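Local coordinates for sigma C capsid protein (PDB 2BSF) that attaches avian reovirus to host cells as its trimeric outer fibre, this chain being the C-terminal receptor-binding region, and induces apoptosis, at residues 80-85 and 167-172. Residues are numbered along the deposited sequence; the frame is centred on the assembly and turned at random.
Sequences MMSSTG and SLTVRT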
loop_
_atom_site.group_PDB
_atom_site.type_symbol
_atom_site.label_atom_id
_atom_site.label_comp_id
_atom_site.label_asym_id
_atom_site.label_seq_id
_atom_site.Cartn_x
_atom_site.Cartn_y
_atom_site.Cartn_z
ATOM N N MET A 80 -8.008 -5.101 -9.738
ATOM C CA MET A 80 -7.573 -6.365 -10.258
ATOM C C MET A 80 -8.483 -6.590 -11.462
ATOM O O MET A 80 -9.688 -6.722 -11.304
ATOM C CB MET A 80 -7.829 -7.446 -9.215
ATOM C CG MET A 80 -6.950 -7.416 -7.915
ATOM S SD MET A 80 -7.174 -6.064 -6.686
ATOM C CE MET A 80 -8.832 -6.376 -6.037
ATOM N N MET A 81 -7.915 -6.643 -12.661
ATOM C CA MET A 81 -8.724 -6.781 -13.888
ATOM C C MET A 81 -8.253 -7.919 -14.765
ATOM O O MET A 81 -7.072 -8.141 -14.934
ATOM C CB MET A 81 -8.682 -5.515 -14.739
ATOM C CG MET A 81 -8.656 -4.174 -13.927
ATOM S SD MET A 81 -8.884 -2.900 -15.172
ATOM C CE MET A 81 -8.803 -1.411 -14.179
ATOM N N SER A 82 -9.211 -8.609 -15.358
ATOM C CA SER A 82 -8.919 -9.725 -16.233
ATOM C C SER A 82 -9.827 -9.597 -17.460
ATOM O O SER A 82 -11.019 -9.331 -17.312
ATOM C CB SER A 82 -9.291 -11.003 -15.474
ATOM O OG SER A 82 -8.713 -12.096 -16.115
ATOM N N SER A 83 -9.281 -9.774 -18.664
ATOM C CA SER A 83 -10.086 -9.603 -19.888
ATOM C C SER A 83 -10.947 -10.823 -20.233
ATOM O O SER A 83 -10.630 -11.964 -19.915
ATOM C CB SER A 83 -9.179 -9.282 -21.091
ATOM O OG SER A 83 -8.341 -10.394 -21.438
ATOM N N THR A 84 -12.008 -10.578 -20.977
ATOM C CA THR A 84 -12.662 -11.658 -21.708
ATOM C C THR A 84 -12.610 -11.245 -23.182
ATOM O O THR A 84 -12.882 -10.071 -23.533
ATOM C CB THR A 84 -14.134 -11.834 -21.246
ATOM O OG1 THR A 84 -14.763 -10.548 -21.270
ATOM C CG2 THR A 84 -14.205 -12.382 -19.790
ATOM N N GLY A 85 -12.237 -12.183 -24.046
ATOM C CA GLY A 85 -12.173 -11.893 -25.466
ATOM C C GLY A 85 -10.765 -11.526 -25.912
ATOM O O GLY A 85 -9.804 -11.613 -25.138
ATOM N N SER A 167 -6.300 -12.834 -22.524
ATOM C CA SER A 167 -5.903 -13.076 -21.134
ATOM C C SER A 167 -5.124 -11.881 -20.553
ATOM O O SER A 167 -4.149 -12.056 -19.816
ATOM C CB SER A 167 -5.090 -14.380 -21.045
ATOM O OG SER A 167 -5.915 -15.429 -21.484
ATOM N N LEU A 168 -5.590 -10.668 -20.880
ATOM C CA LEU A 168 -4.955 -9.441 -20.423
ATOM C C LEU A 168 -5.340 -9.249 -18.981
ATOM O O LEU A 168 -6.544 -9.258 -18.648
ATOM C CB LEU A 168 -5.427 -8.245 -21.261
ATOM C CG LEU A 168 -5.008 -6.817 -20.835
ATOM C CD1 LEU A 168 -3.494 -6.523 -20.971
ATOM C CD2 LEU A 168 -5.801 -5.841 -21.677
ATOM N N THR A 169 -4.336 -9.133 -18.117
ATOM C CA THR A 169 -4.611 -8.794 -16.747
ATOM C C THR A 169 -3.981 -7.421 -16.441
ATOM O O THR A 169 -2.939 -7.065 -16.986
ATOM C CB THR A 169 -4.050 -9.836 -15.740
ATOM O OG1 THR A 169 -2.623 -9.805 -15.798
ATOM C CG2 THR A 169 -4.535 -11.250 -16.014
ATOM N N VAL A 170 -4.640 -6.667 -15.573
ATOM C CA VAL A 170 -4.221 -5.333 -15.205
ATOM C C VAL A 170 -4.329 -5.295 -13.677
ATOM O O VAL A 170 -5.402 -5.548 -13.096
ATOM C CB VAL A 170 -5.130 -4.203 -15.879
ATOM C CG1 VAL A 170 -4.783 -2.826 -15.320
ATOM C CG2 VAL A 170 -4.987 -4.195 -17.384
ATOM N N ARG A 171 -3.214 -4.989 -13.026
ATOM C CA ARG A 171 -3.221 -4.768 -11.593
ATOM C C ARG A 171 -2.570 -3.436 -11.270
ATOM O O ARG A 171 -1.456 -3.136 -11.713
ATOM C CB ARG A 171 -2.505 -5.911 -10.876
ATOM C CG ARG A 171 -3.129 -7.277 -11.210
ATOM C CD ARG A 171 -2.307 -8.398 -10.592
ATOM N NE ARG A 171 -2.744 -8.610 -9.225
ATOM C CZ ARG A 171 -2.052 -9.260 -8.297
ATOM N NH1 ARG A 171 -0.830 -9.740 -8.536
ATOM N NH2 ARG A 171 -2.587 -9.388 -7.106
ATOM N N THR A 172 -3.298 -2.617 -10.535
ATOM C CA THR A 172 -2.792 -1.295 -10.156
ATOM C C THR A 172 -3.664 -0.778 -8.994
ATOM O O THR A 172 -4.608 -1.454 -8.564
ATOM C CB THR A 172 -2.818 -0.287 -11.362
ATOM O OG1 THR A 172 -2.081 0.896 -11.032
ATOM C CG2 THR A 172 -4.234 0.114 -11.738
HETATM O O HOH W 1 -9.124 -12.488 -22.754
#
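M81 and V170 face each other as a hydrogen-bonded antiparallel pair, each accepting the other's amide. The bond from M81 N to V170 O, 2.8 Å, arrives in the carbonyl plane. That from V170 N to M81 O, 2.9 Å, comes in tilted 29° from it. Their side chains run side by side toward the same face, with M81 CB 4.0 Å from V170 CB. From CG onward M81 is extended, which lays SD alongside V170, 4.1 Å from V170 CG1. Two residues on, past the non-hydrogen-bonded pair S82–T169, S83 N donates to L168 O at 2.8 Å, but the return bond is not backbone to backbone. S83 OG sits between its own N and carbonyl carbon (chi1 67°), leaning across to take L168 N at 2.8 Å where a carbonyl would normally serve. S83 OG also hydrogen-bonds a water, its oxygen 2.6 Å away, and that water donates to G85 O and accepts from S167 N, so a side chain and a solvent molecule finish the pairing where the chain turns a corner at S167. On the other face, T169 OG1 turns to S129 of the adjoining strand, while R171 reaches the second subunit and forms a salt bridge with its D127. All this joins strand 76-84 to strand 163-175 in the β-barrel of the C-terminal domain, with strand 63-73 flanking the first and strand 124-132 the second. M81 and V170 point into the barrel and the L168 side chain packs beside them; from strands 93-104 and 150-156, F98 meets M81, L96 and F155 meet L168, and I153 meets V170.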